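Local atomic coordinates of LP1413 - SCCmec type IV-encoded DNA binding protein (Staphylococcus aureus, PDB entry 6BTC), a protein that probably binds single-stranded DNA as a small protein encoded by a staphylococcal cassette chromosome element. Residues Gly25-Tyr30 with Leu76-Gly81; Ala17-Gln22 with Leu63-Val68; Ser5-Lys10 with Thr43-Glu48; Asn13-Lys18 with Gly31-Lys36. All blocks are in the same frame, centred on the assembly; numbering follows the deposited sequence.

Interaction 1 (Gly25-Tyr30 with Leu76-Gly81); sequences GSTFTY and LYQKIG
Gly-25 and Gln-78 meet at one end of a short antiparallel pairing held by four backbone bonds and one from a side chain. The extended Gln-78 side chain, with CG anti to its own N (chi1 178°), carries NE2 to Gly-25 O at 2.8 Å. The bond is practically straight (179° at the hydrogen) and lies in the amide plane of the glutamine. Gly-25 N in turn donates to Lys-79 O at 2.7 Å, so this glycine is gripped through both its N and its O.

Next along, Ser-26 O takes Lys-79 N at 3.0 Å and also receives a CA-H...O contact from Gln-78 CA. Thr-27 and Gln-78 form a non-hydrogen-bonded pair, where Thr-27 CA comes 3.0 Å from Tyr-77 O. Phe-28 and Tyr-77 then close a hydrogen-bonded pair: Phe-28 N to Tyr-77 O is 2.9 Å, and Tyr-77 N to Phe-28 O is 2.8 Å.

Tyr-77 CB sits over one face of the Phe-28 ring, 4.0 Å from its centroid, in a CH-pi contact. Polar ends pointing elsewhere are also served: Ser-26 OG by Pro-23 O, Lys-79 NZ by Gln-22 O and Phe-20 O. Thr-29 OG1 caps helix 30-34 through Glu-32 N. Together with the chain order helix-strand-helix-helix-strand-strand, this three-stranded sheet of order 1-3-2 is as in winged-helix domains.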
loop_
_atom_site.group_PDB
_atom_site.type_symbol
_atom_site.label_atom_id
_atom_site.label_comp_id
_atom_site.label_asym_id
_atom_site.label_seq_id
_atom_site.Cartn_x
_atom_site.Cartn_y
_atom_site.Cartn_z
ATOM N N GLY A 25 14.869 2.748 1.156
ATOM C CA GLY A 25 15.477 1.821 0.239
ATOM C C GLY A 25 14.762 0.499 0.066
ATOM O O GLY A 25 14.948 -0.153 -0.965
ATOM N N SER A 26 13.963 0.064 1.031
ATOM C CA SER A 26 13.332 -1.246 0.906
ATOM C C SER A 26 12.315 -1.261 -0.231
ATOM O O SER A 26 11.627 -0.271 -0.494
ATOM C CB SER A 26 12.637 -1.639 2.210
ATOM O OG SER A 26 11.665 -0.695 2.570
ATOM N N THR A 27 12.234 -2.399 -0.914
ATOM C CA THR A 27 11.214 -2.639 -1.925
ATOM C C THR A 27 10.100 -3.513 -1.362
ATOM O O THR A 27 10.318 -4.315 -0.455
ATOM C CB THR A 27 11.803 -3.304 -3.173
ATOM O OG1 THR A 27 12.203 -4.651 -2.885
ATOM C CG2 THR A 27 12.994 -2.523 -3.689
ATOM N N PHE A 28 8.894 -3.344 -1.900
ATOM C CA PHE A 28 7.742 -4.094 -1.417
ATOM C C PHE A 28 6.621 -4.047 -2.450
ATOM O O PHE A 28 6.568 -3.154 -3.306
ATOM C CB PHE A 28 7.248 -3.547 -0.080
ATOM C CG PHE A 28 6.749 -2.129 -0.153
ATOM C CD1 PHE A 28 7.629 -1.070 -0.032
ATOM C CD2 PHE A 28 5.404 -1.860 -0.349
ATOM C CE1 PHE A 28 7.188 0.237 -0.099
ATOM C CE2 PHE A 28 4.953 -0.556 -0.424
ATOM C CZ PHE A 28 5.843 0.496 -0.299
ATOM N N THR A 29 5.734 -5.033 -2.355
ATOM C CA THR A 29 4.479 -5.086 -3.098
ATOM C C THR A 29 3.295 -4.970 -2.147
ATOM O O THR A 29 3.414 -5.108 -0.923
ATOM C CB THR A 29 4.334 -6.392 -3.877
ATOM O OG1 THR A 29 4.088 -7.465 -2.956
ATOM C CG2 THR A 29 5.569 -6.684 -4.694
ATOM N N TYR A 30 2.127 -4.725 -2.739
ATOM C CA TYR A 30 0.902 -4.670 -1.950
ATOM C C TYR A 30 0.653 -5.991 -1.226
ATOM O O TYR A 30 0.277 -6.000 -0.047
ATOM C CB TYR A 30 -0.287 -4.330 -2.848
ATOM C CG TYR A 30 -1.612 -4.538 -2.162
ATOM C CD1 TYR A 30 -2.033 -3.668 -1.172
ATOM C CD2 TYR A 30 -2.428 -5.615 -2.487
ATOM C CE1 TYR A 30 -3.234 -3.846 -0.530
ATOM C CE2 TYR A 30 -3.639 -5.807 -1.850
ATOM C CZ TYR A 30 -4.034 -4.920 -0.873
ATOM O OH TYR A 30 -5.226 -5.094 -0.228
ATOM N N LEU A 76 6.251 -3.332 -8.150
ATOM C CA LEU A 76 7.254 -3.258 -7.093
ATOM C C LEU A 76 7.481 -1.796 -6.715
ATOM O O LEU A 76 7.874 -0.985 -7.561
ATOM C CB LEU A 76 8.562 -3.903 -7.538
ATOM C CG LEU A 76 9.623 -4.070 -6.441
ATOM C CD1 LEU A 76 9.120 -4.952 -5.287
ATOM C CD2 LEU A 76 10.883 -4.662 -7.026
ATOM N N TYR A 77 7.230 -1.469 -5.457
ATOM C CA TYR A 77 7.465 -0.136 -4.932
ATOM C C TYR A 77 8.767 -0.088 -4.135
ATOM O O TYR A 77 9.329 -1.115 -3.744
ATOM C CB TYR A 77 6.306 0.311 -4.041
ATOM C CG TYR A 77 4.953 0.250 -4.718
ATOM C CD1 TYR A 77 4.540 1.255 -5.584
ATOM C CD2 TYR A 77 4.084 -0.807 -4.478
ATOM C CE1 TYR A 77 3.306 1.204 -6.196
ATOM C CE2 TYR A 77 2.847 -0.866 -5.089
ATOM C CZ TYR A 77 2.464 0.139 -5.945
ATOM O OH TYR A 77 1.234 0.081 -6.554
ATOM N N GLN A 78 9.244 1.133 -3.907
ATOM C CA GLN A 78 10.400 1.371 -3.063
ATOM C C GLN A 78 10.131 2.584 -2.198
ATOM O O GLN A 78 9.689 3.622 -2.702
ATOM C CB GLN A 78 11.669 1.597 -3.892
ATOM C CG GLN A 78 12.892 1.895 -3.038
ATOM C CD GLN A 78 14.159 1.984 -3.857
ATOM O OE1 GLN A 78 14.201 2.626 -4.906
ATOM N NE2 GLN A 78 15.198 1.322 -3.389
ATOM N N LYS A 79 10.337 2.424 -0.894
ATOM C CA LYS A 79 10.376 3.550 0.024
ATOM C C LYS A 79 11.655 4.354 -0.216
ATOM O O LYS A 79 12.755 3.794 -0.248
ATOM C CB LYS A 79 10.319 3.040 1.456
ATOM C CG LYS A 79 10.417 4.088 2.541
ATOM C CD LYS A 79 9.084 4.737 2.815
ATOM C CE LYS A 79 9.233 5.851 3.812
ATOM N NZ LYS A 79 9.672 5.350 5.135
ATOM N N ILE A 80 11.514 5.663 -0.400
ATOM C CA ILE A 80 12.647 6.522 -0.706
ATOM C C ILE A 80 12.776 7.558 0.394
ATOM O O ILE A 80 11.911 7.707 1.254
ATOM C CB ILE A 80 12.533 7.199 -2.085
ATOM C CG1 ILE A 80 11.352 8.172 -2.119
ATOM C CG2 ILE A 80 12.373 6.144 -3.172
ATOM C CD1 ILE A 80 11.302 9.021 -3.379
ATOM N N GLY A 81 13.866 8.298 0.333
ATOM C CA GLY A 81 14.213 9.174 1.418
ATOM C C GLY A 81 13.381 10.438 1.433
ATOM O O GLY A 81 13.012 10.999 0.399
#

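Interaction 2 (Ala17-Gln22 with Leu63-Val68); sequences AKSFQQ and LPFKIV
Phe-65 drives the CZ end of its ring into a hollow on helix 6-21 whose walls are Ser-19 and the ring of Phe-20. The Phe-20 ring hangs off the helix with CG beside the backbone N (chi1 -83°), which presents a face to the incoming edge. The result is a T-shaped stack, with centroids 5.4 Å apart and planes at 68°. Deeper in, CZ of Phe-65 comes to 3.3 Å from Ser-19 OG, a hydroxyl already bonded to Ile-16 O. Phe-65 CE1 meets Ser-19 O at 3.3 Å, the carbonyl oxygen lying in the plane of the ring.

In the winged-helix topology the strand carrying Phe-65 leads into the wing hairpin, and its first residues here press against the C-terminal end of the first helix. Just before that strand the chain turns sharply, Pro-64 being the centre of an inverse gamma turn. At this turn the proline ring forms a second bump: Pro-64 CD touches Phe-20 CE1 at 3.6 Å, while Pro-64 CG rests over one face of the Phe-65 ring. Leu-63 adds its CD2, set 3.9 Å from Phe-20 CZ. Ile-57 of helix 43-59 also packs on Phe-65, and Trp-56 is in touch with both Ser-19 and Leu-63.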
loop_
_atom_site.group_PDB
_atom_site.type_symbol
_atom_site.label_atom_id
_atom_site.label_comp_id
_atom_site.label_asym_id
_atom_site.label_seq_id
_atom_site.Cartn_x
_atom_site.Cartn_y
_atom_site.Cartn_z
ATOM N N ALA A 17 -0.284 2.812 6.708
ATOM C CA ALA A 17 0.666 2.922 7.807
ATOM C C ALA A 17 1.853 1.991 7.593
ATOM O O ALA A 17 3.011 2.398 7.725
ATOM C CB ALA A 17 -0.041 2.611 9.123
ATOM N N LYS A 18 1.578 0.741 7.218
ATOM C CA LYS A 18 2.651 -0.221 7.006
ATOM C C LYS A 18 3.582 0.213 5.870
ATOM O O LYS A 18 4.787 -0.047 5.929
ATOM C CB LYS A 18 2.051 -1.601 6.726
ATOM C CG LYS A 18 3.015 -2.769 6.867
ATOM C CD LYS A 18 3.411 -3.042 8.326
ATOM C CE LYS A 18 4.441 -4.189 8.412
ATOM N NZ LYS A 18 4.944 -4.454 9.800
ATOM N N SER A 19 3.059 0.869 4.833
ATOM C CA SER A 19 3.938 1.340 3.765
ATOM C C SER A 19 4.880 2.429 4.273
ATOM O O SER A 19 6.075 2.416 3.965
ATOM C CB SER A 19 3.114 1.851 2.586
ATOM O OG SER A 19 2.480 3.072 2.947
ATOM N N PHE A 20 4.375 3.360 5.080
ATOM C CA PHE A 20 5.237 4.418 5.601
ATOM C C PHE A 20 6.301 3.872 6.544
ATOM O O PHE A 20 7.381 4.462 6.655
ATOM C CB PHE A 20 4.416 5.476 6.335
ATOM C CG PHE A 20 3.794 6.516 5.436
ATOM C CD1 PHE A 20 4.521 7.620 5.014
ATOM C CD2 PHE A 20 2.469 6.407 5.043
ATOM C CE1 PHE A 20 3.941 8.592 4.204
ATOM C CE2 PHE A 20 1.885 7.374 4.231
ATOM C CZ PHE A 20 2.621 8.467 3.817
ATOM N N GLN A 21 6.019 2.766 7.233
ATOM C CA GLN A 21 6.972 2.165 8.157
ATOM C C GLN A 21 8.091 1.422 7.452
ATOM O O GLN A 21 9.088 1.083 8.089
ATOM C CB GLN A 21 6.263 1.194 9.103
ATOM C CG GLN A 21 5.405 1.871 10.123
ATOM C CD GLN A 21 4.729 0.887 11.068
ATOM O OE1 GLN A 21 5.189 -0.244 11.253
ATOM N NE2 GLN A 21 3.626 1.316 11.665
ATOM N N GLN A 22 7.945 1.141 6.175
ATOM C CA GLN A 22 9.033 0.539 5.429
ATOM C C GLN A 22 10.304 1.364 5.610
ATOM O O GLN A 22 10.246 2.602 5.584
ATOM C CB GLN A 22 8.673 0.450 3.946
ATOM C CG GLN A 22 7.587 -0.557 3.668
ATOM C CD GLN A 22 8.026 -1.975 3.989
ATOM O OE1 GLN A 22 9.023 -2.477 3.442
ATOM N NE2 GLN A 22 7.296 -2.624 4.889
ATOM N N LEU A 63 4.560 11.782 -1.692
ATOM C CA LEU A 63 4.698 10.565 -0.904
ATOM C C LEU A 63 6.102 9.989 -1.065
ATOM O O LEU A 63 6.691 10.069 -2.141
ATOM C CB LEU A 63 3.679 9.513 -1.333
ATOM C CG LEU A 63 2.199 9.816 -1.083
ATOM C CD1 LEU A 63 1.372 8.619 -1.515
ATOM C CD2 LEU A 63 1.942 10.148 0.366
ATOM N N PRO A 64 6.647 9.379 -0.021
ATOM C CA PRO A 64 8.021 8.864 -0.084
ATOM C C PRO A 64 8.093 7.468 -0.697
ATOM O O PRO A 64 8.635 6.534 -0.099
ATOM C CB PRO A 64 8.432 8.862 1.388
ATOM C CG PRO A 64 7.175 8.534 2.107
ATOM C CD PRO A 64 6.063 9.199 1.322
ATOM N N PHE A 65 7.556 7.333 -1.907
ATOM C CA PHE A 65 7.518 6.059 -2.606
ATOM C C PHE A 65 7.716 6.304 -4.089
ATOM O O PHE A 65 7.374 7.363 -4.602
ATOM C CB PHE A 65 6.183 5.311 -2.421
ATOM C CG PHE A 65 5.746 5.163 -0.991
ATOM C CD1 PHE A 65 6.296 4.198 -0.181
ATOM C CD2 PHE A 65 4.750 5.963 -0.478
ATOM C CE1 PHE A 65 5.873 4.043 1.144
ATOM C CE2 PHE A 65 4.322 5.817 0.837
ATOM C CZ PHE A 65 4.892 4.849 1.647
ATOM N N LYS A 66 8.247 5.306 -4.780
ATOM C CA LYS A 66 8.232 5.308 -6.227
ATOM C C LYS A 66 8.136 3.873 -6.718
ATOM O O LYS A 66 8.385 2.919 -5.975
ATOM C CB LYS A 66 9.473 5.999 -6.799
ATOM C CG LYS A 66 10.759 5.235 -6.618
ATOM C CD LYS A 66 11.960 6.091 -7.008
ATOM C CE LYS A 66 13.284 5.349 -6.809
ATOM N NZ LYS A 66 14.466 6.235 -7.088
ATOM N N ILE A 67 7.772 3.737 -7.985
ATOM C CA ILE A 67 7.678 2.444 -8.645
ATOM C C ILE A 67 9.023 2.140 -9.281
ATOM O O ILE A 67 9.605 3.000 -9.954
ATOM C CB ILE A 67 6.558 2.456 -9.703
ATOM C CG1 ILE A 67 5.215 2.776 -9.050
ATOM C CG2 ILE A 67 6.494 1.126 -10.436
ATOM C CD1 ILE A 67 4.083 2.967 -10.045
ATOM N N VAL A 68 9.520 0.917 -9.084
ATOM C CA VAL A 68 10.854 0.548 -9.548
ATOM C C VAL A 68 10.847 -0.623 -10.513
ATOM O O VAL A 68 11.882 -0.892 -11.139
ATOM C CB VAL A 68 11.806 0.244 -8.366
ATOM C CG1 VAL A 68 12.077 1.502 -7.585
ATOM C CG2 VAL A 68 11.237 -0.819 -7.456
#

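Interaction 3 (Ser5-Lys10 with Thr43-Glu48); sequences SKQQEK and TNDQRE
Ser-5, at the N-cap of helix 6-21, brings OG within 4.4 Å of Asp-45 OD1, a loose approach; the same hydroxyl accepts a weak capping bond from Gln-8 N. One turn of helix then delivers two glutamines to the same carboxylate. Gln-7 lays its CB 3.7 Å from Asp-45 OD2. Gln-8 carries most of the contact: extended beyond CG, it reaches across so that NE2 donates to Asp-45 OD1 at 2.6 Å. The bond is bent (138° at the hydrogen) and comes in from above the carboxylate plane, amide and carboxylate standing nearly perpendicular at 86°. The other end of the amide, OE1, abuts Glu-48 CG at 3.3 Å, with Glu-48 turning its carboxylate off elsewhere.

Asp-45 lies in the first turn of helix 43-59, whose dipole would probably help to stabilise its charge; its own N-H is taken by Ser-42 OG. This is a surface contact, the two helix segments crossing at -50° with axes 9.6 Å apart. It joins the beginnings of helices 6-21 and 43-59 remote from the sheet, while helix 30-34 is tied in alongside by a weak hydrogen bond between Tyr-30 OH and Gln-46 O.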
loop_
_atom_site.group_PDB
_atom_site.type_symbol
_atom_site.label_atom_id
_atom_site.label_comp_id
_atom_site.label_asym_id
_atom_site.label_seq_id
_atom_site.Cartn_x
_atom_site.Cartn_y
_atom_site.Cartn_z
ATOM N N SER A 5 -17.373 0.774 3.309
ATOM C CA SER A 5 -17.162 -0.542 3.902
ATOM C C SER A 5 -16.201 -0.410 5.080
ATOM O O SER A 5 -15.023 -0.103 4.891
ATOM C CB SER A 5 -16.611 -1.502 2.852
ATOM O OG SER A 5 -16.185 -2.723 3.433
ATOM N N LYS A 6 -16.702 -0.652 6.297
ATOM C CA LYS A 6 -15.848 -0.583 7.484
ATOM C C LYS A 6 -14.656 -1.525 7.366
ATOM O O LYS A 6 -13.554 -1.204 7.824
ATOM C CB LYS A 6 -16.656 -0.919 8.740
ATOM C CG LYS A 6 -17.678 0.133 9.171
ATOM C CD LYS A 6 -17.017 1.365 9.773
ATOM C CE LYS A 6 -17.902 2.002 10.837
ATOM N NZ LYS A 6 -17.321 3.264 11.373
ATOM N N GLN A 7 -14.861 -2.692 6.754
ATOM C CA GLN A 7 -13.803 -3.691 6.659
ATOM C C GLN A 7 -12.660 -3.211 5.767
ATOM O O GLN A 7 -11.483 -3.442 6.076
ATOM C CB GLN A 7 -14.376 -5.001 6.115
ATOM C CG GLN A 7 -15.618 -5.512 6.845
ATOM C CD GLN A 7 -16.462 -6.434 5.977
ATOM O OE1 GLN A 7 -16.913 -6.048 4.894
ATOM N NE2 GLN A 7 -16.675 -7.661 6.447
ATOM N N GLN A 8 -12.982 -2.563 4.645
ATOM C CA GLN A 8 -11.937 -2.102 3.737
ATOM C C GLN A 8 -11.225 -0.878 4.294
ATOM O O GLN A 8 -10.010 -0.743 4.140
ATOM C CB GLN A 8 -12.529 -1.809 2.363
ATOM C CG GLN A 8 -12.989 -3.054 1.636
ATOM C CD GLN A 8 -13.851 -2.736 0.434
ATOM O OE1 GLN A 8 -14.156 -1.572 0.164
ATOM N NE2 GLN A 8 -14.253 -3.772 -0.299
ATOM N N GLU A 9 -11.957 0.010 4.969
ATOM C CA GLU A 9 -11.311 1.136 5.628
ATOM C C GLU A 9 -10.232 0.660 6.588
ATOM O O GLU A 9 -9.167 1.278 6.689
ATOM C CB GLU A 9 -12.337 1.983 6.381
ATOM C CG GLU A 9 -13.404 2.629 5.506
ATOM C CD GLU A 9 -12.872 3.767 4.643
ATOM O OE1 GLU A 9 -11.843 4.382 5.015
ATOM O OE2 GLU A 9 -13.497 4.043 3.590
ATOM N N LYS A 10 -10.495 -0.432 7.313
ATOM C CA LYS A 10 -9.541 -0.904 8.313
ATOM C C LYS A 10 -8.298 -1.473 7.649
ATOM O O LYS A 10 -7.174 -1.158 8.047
ATOM C CB LYS A 10 -10.191 -1.953 9.222
ATOM C CG LYS A 10 -11.143 -1.377 10.267
ATOM C CD LYS A 10 -11.709 -2.467 11.177
ATOM C CE LYS A 10 -12.756 -1.920 12.142
ATOM N NZ LYS A 10 -13.367 -2.990 12.982
ATOM N N THR A 43 -11.445 -12.075 -0.426
ATOM C CA THR A 43 -10.702 -11.717 -1.624
ATOM C C THR A 43 -11.235 -10.422 -2.222
ATOM O O THR A 43 -10.470 -9.600 -2.737
ATOM C CB THR A 43 -10.785 -12.854 -2.632
ATOM O OG1 THR A 43 -10.256 -14.047 -2.040
ATOM C CG2 THR A 43 -10.000 -12.514 -3.889
ATOM N N ASN A 44 -12.547 -10.217 -2.149
ATOM C CA ASN A 44 -13.129 -9.010 -2.717
ATOM C C ASN A 44 -12.610 -7.771 -2.001
ATOM O O ASN A 44 -12.262 -6.773 -2.642
ATOM C CB ASN A 44 -14.654 -9.077 -2.636
ATOM C CG ASN A 44 -15.324 -8.270 -3.721
ATOM O OD1 ASN A 44 -15.624 -7.088 -3.537
ATOM N ND2 ASN A 44 -15.556 -8.904 -4.868
ATOM N N ASP A 45 -12.564 -7.815 -0.666
ATOM C CA ASP A 45 -12.069 -6.676 0.097
ATOM C C ASP A 45 -10.566 -6.484 -0.088
ATOM O O ASP A 45 -10.073 -5.357 0.013
ATOM C CB ASP A 45 -12.416 -6.855 1.574
ATOM C CG ASP A 45 -13.886 -6.582 1.867
ATOM O OD1 ASP A 45 -14.585 -6.042 0.985
ATOM O OD2 ASP A 45 -14.340 -6.904 2.982
ATOM N N GLN A 46 -9.831 -7.560 -0.373
ATOM C CA GLN A 46 -8.397 -7.440 -0.605
ATOM C C GLN A 46 -8.128 -6.685 -1.898
ATOM O O GLN A 46 -7.292 -5.774 -1.936
ATOM C CB GLN A 46 -7.739 -8.825 -0.643
ATOM C CG GLN A 46 -7.664 -9.515 0.710
ATOM C CD GLN A 46 -6.941 -10.850 0.664
ATOM O OE1 GLN A 46 -6.793 -11.458 -0.394
ATOM N NE2 GLN A 46 -6.484 -11.310 1.823
ATOM N N ARG A 47 -8.852 -7.034 -2.964
ATOM C CA ARG A 47 -8.597 -6.432 -4.267
ATOM C C ARG A 47 -9.071 -4.985 -4.320
ATOM O O ARG A 47 -8.410 -4.135 -4.926
ATOM C CB ARG A 47 -9.258 -7.268 -5.354
ATOM C CG ARG A 47 -8.573 -8.611 -5.543
ATOM C CD ARG A 47 -9.383 -9.562 -6.406
ATOM N NE ARG A 47 -8.648 -10.797 -6.668
ATOM C CZ ARG A 47 -9.197 -11.917 -7.127
ATOM N NH1 ARG A 47 -10.499 -11.974 -7.377
ATOM N NH2 ARG A 47 -8.439 -12.988 -7.330
ATOM N N GLU A 48 -10.203 -4.672 -3.690
ATOM C CA GLU A 48 -10.635 -3.278 -3.639
ATOM C C GLU A 48 -9.578 -2.405 -2.966
ATOM O O GLU A 48 -9.253 -1.317 -3.454
ATOM C CB GLU A 48 -11.976 -3.160 -2.908
ATOM C CG GLU A 48 -12.460 -1.716 -2.695
ATOM C CD GLU A 48 -12.589 -0.925 -3.997
ATOM O OE1 GLU A 48 -12.649 -1.559 -5.073
ATOM O OE2 GLU A 48 -12.629 0.328 -3.942
#

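Interaction 4 (Asn13-Lys18 with Gly31-Lys36); sequences NFIIAK and GELRKK
Phe-14 and Lys-18 reach Leu-33 and Lys-36 because both send CG off anti to the backbone N (chi1 166° and -164°). The Phe-14 ring thereby arrives edge first: CE2 lies 3.4 Å from Leu-33 O, which sits in the plane of the ring, so a backbone carbonyl oxygen faces the weakly positive rim of an aromatic. The same oxygen accepts the backbone N of Lys-36. Phe-14 CZ comes to 3.8 Å from Lys-36 O.

Lys-18 bends at its second torsion (70°). Its CB lies over one face of the Phe-14 ring, and its CG touches Leu-33 CD2 at 3.9 Å. Lys-18 CE meets Lys-36 CD at 3.7 Å, the two side chains crossing at about a right angle. Beneath this surface layer Ile-15 pushes CD1 against the helix backbone itself, 3.7 Å from Arg-34 CA and 4.0 Å from Leu-33 CB. Phe-53 of helix 43-59 packs on Ile-15 as well, and Tyr-37 adds a second ring beside Phe-14. The first two helices of a winged-helix domain are joined in this way.

No hydrogen bond spans the two segments. Contact is largely through carbon, including the methylene chains of two lysines, with the ring edge against a carbonyl oxygen as the polar exception. Lys-18 NZ and Lys-36 NZ end 4.8 Å apart. Such closeness would probably ease loss of a proton from one of them unless an anion sat nearby; whether these lysines meet DNA is not established.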
loop_
_atom_site.group_PDB
_atom_site.type_symbol
_atom_site.label_atom_id
_atom_site.label_comp_id
_atom_site.label_asym_id
_atom_site.label_seq_id
_atom_site.Cartn_x
_atom_site.Cartn_y
_atom_site.Cartn_z
ATOM N N ASN A 13 -6.349 1.559 6.033
ATOM C CA ASN A 13 -5.598 2.305 7.039
ATOM C C ASN A 13 -4.331 1.558 7.443
ATOM O O ASN A 13 -3.290 2.176 7.699
ATOM C CB ASN A 13 -6.459 2.570 8.274
ATOM C CG ASN A 13 -7.700 3.403 7.972
ATOM O OD1 ASN A 13 -7.723 4.212 7.046
ATOM N ND2 ASN A 13 -8.743 3.207 8.776
ATOM N N PHE A 14 -4.398 0.225 7.500
ATOM C CA PHE A 14 -3.232 -0.562 7.890
ATOM C C PHE A 14 -2.183 -0.555 6.790
ATOM O O PHE A 14 -0.990 -0.382 7.059
ATOM C CB PHE A 14 -3.631 -2.010 8.210
ATOM C CG PHE A 14 -2.454 -2.954 8.283
ATOM C CD1 PHE A 14 -1.627 -2.970 9.394
ATOM C CD2 PHE A 14 -2.165 -3.803 7.236
ATOM C CE1 PHE A 14 -0.533 -3.825 9.454
ATOM C CE2 PHE A 14 -1.069 -4.662 7.292
ATOM C CZ PHE A 14 -0.259 -4.669 8.408
ATOM N N ILE A 15 -2.605 -0.801 5.551
ATOM C CA ILE A 15 -1.668 -0.850 4.438
ATOM C C ILE A 15 -0.910 0.464 4.335
ATOM O O ILE A 15 0.310 0.480 4.141
ATOM C CB ILE A 15 -2.418 -1.178 3.137
ATOM C CG1 ILE A 15 -3.020 -2.583 3.200
ATOM C CG2 ILE A 15 -1.500 -1.032 1.918
ATOM C CD1 ILE A 15 -2.021 -3.717 3.090
ATOM N N ILE A 16 -1.620 1.583 4.478
ATOM C CA ILE A 16 -0.997 2.899 4.389
ATOM C C ILE A 16 0.087 3.033 5.449
ATOM O O ILE A 16 1.239 3.360 5.149
ATOM C CB ILE A 16 -2.060 4.006 4.538
ATOM C CG1 ILE A 16 -3.044 3.988 3.363
ATOM C CG2 ILE A 16 -1.414 5.377 4.680
ATOM C CD1 ILE A 16 -2.407 4.192 1.994
ATOM N N ALA A 17 -0.284 2.812 6.708
ATOM C CA ALA A 17 0.666 2.922 7.807
ATOM C C ALA A 17 1.853 1.991 7.593
ATOM O O ALA A 17 3.011 2.398 7.725
ATOM C CB ALA A 17 -0.041 2.611 9.123
ATOM N N LYS A 18 1.578 0.741 7.218
ATOM C CA LYS A 18 2.651 -0.221 7.006
ATOM C C LYS A 18 3.582 0.213 5.870
ATOM O O LYS A 18 4.787 -0.047 5.929
ATOM C CB LYS A 18 2.051 -1.601 6.726
ATOM C CG LYS A 18 3.015 -2.769 6.867
ATOM C CD LYS A 18 3.411 -3.042 8.326
ATOM C CE LYS A 18 4.441 -4.189 8.412
ATOM N NZ LYS A 18 4.944 -4.454 9.800
ATOM N N GLY A 31 0.841 -7.116 -1.921
ATOM C CA GLY A 31 0.569 -8.409 -1.323
ATOM C C GLY A 31 1.483 -8.736 -0.160
ATOM O O GLY A 31 1.073 -9.416 0.782
ATOM N N GLU A 32 2.731 -8.263 -0.201
ATOM C CA GLU A 32 3.623 -8.475 0.932
ATOM C C GLU A 32 3.118 -7.745 2.166
ATOM O O GLU A 32 3.162 -8.287 3.276
ATOM C CB GLU A 32 5.037 -8.034 0.573
ATOM C CG GLU A 32 5.701 -8.981 -0.412
ATOM C CD GLU A 32 6.998 -8.445 -0.969
ATOM O OE1 GLU A 32 7.349 -7.279 -0.666
ATOM O OE2 GLU A 32 7.664 -9.198 -1.708
ATOM N N LEU A 33 2.608 -6.525 1.991
ATOM C CA LEU A 33 2.062 -5.795 3.128
ATOM C C LEU A 33 0.740 -6.393 3.573
ATOM O O LEU A 33 0.441 -6.436 4.770
ATOM C CB LEU A 33 1.871 -4.324 2.773
ATOM C CG LEU A 33 3.081 -3.546 2.258
ATOM C CD1 LEU A 33 2.683 -2.109 2.003
ATOM C CD2 LEU A 33 4.216 -3.616 3.250
ATOM N N ARG A 34 -0.068 -6.849 2.615
ATOM C CA ARG A 34 -1.390 -7.379 2.929
ATOM C C ARG A 34 -1.292 -8.633 3.795
ATOM O O ARG A 34 -2.079 -8.817 4.730
ATOM C CB ARG A 34 -2.130 -7.687 1.628
ATOM C CG ARG A 34 -3.586 -8.058 1.797
ATOM C CD ARG A 34 -4.076 -8.849 0.592
ATOM N NE ARG A 34 -3.646 -10.249 0.644
ATOM C CZ ARG A 34 -2.831 -10.842 -0.226
ATOM N NH1 ARG A 34 -2.324 -10.184 -1.266
ATOM N NH2 ARG A 34 -2.529 -12.123 -0.058
ATOM N N LYS A 35 -0.327 -9.504 3.494
ATOM C CA LYS A 35 -0.178 -10.765 4.205
ATOM C C LYS A 35 0.225 -10.578 5.656
ATOM O O LYS A 35 0.150 -11.536 6.427
ATOM C CB LYS A 35 0.843 -11.641 3.485
ATOM C CG LYS A 35 0.350 -12.122 2.127
ATOM C CD LYS A 35 1.352 -13.039 1.449
ATOM C CE LYS A 35 0.902 -13.384 0.039
ATOM N NZ LYS A 35 1.702 -14.500 -0.539
ATOM N N LYS A 36 0.632 -9.380 6.049
ATOM C CA LYS A 36 0.935 -9.088 7.442
ATOM C C LYS A 36 -0.281 -8.605 8.216
ATOM O O LYS A 36 -0.179 -8.371 9.427
ATOM C CB LYS A 36 2.061 -8.052 7.508
ATOM C CG LYS A 36 3.300 -8.529 6.768
ATOM C CD LYS A 36 4.488 -7.610 6.947
ATOM C CE LYS A 36 5.714 -8.189 6.247
ATOM N NZ LYS A 36 6.947 -7.447 6.612
#

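Four contacts tie one compact winged-helix domain together. Helix 6-21 serves three of them in succession: interaction 3 near its start, interaction 4 in its middle and interaction 2 at its end, the last two sharing Ala-17 and Lys-18. Interactions 1 and 2 lie only about 6 Å apart, centre to centre, and strands 74-79 and 65-71, one from each, are neighbours in the sheet; Lys-79 reaches across to Gln-22. Interaction 3 stands about 22 Å from interaction 1, beyond the chain's centre, with interaction 4 between, about 12 Å from each. Since most of the paired segments alternate along the sequence, helices and sheet are cross-linked into a single unit.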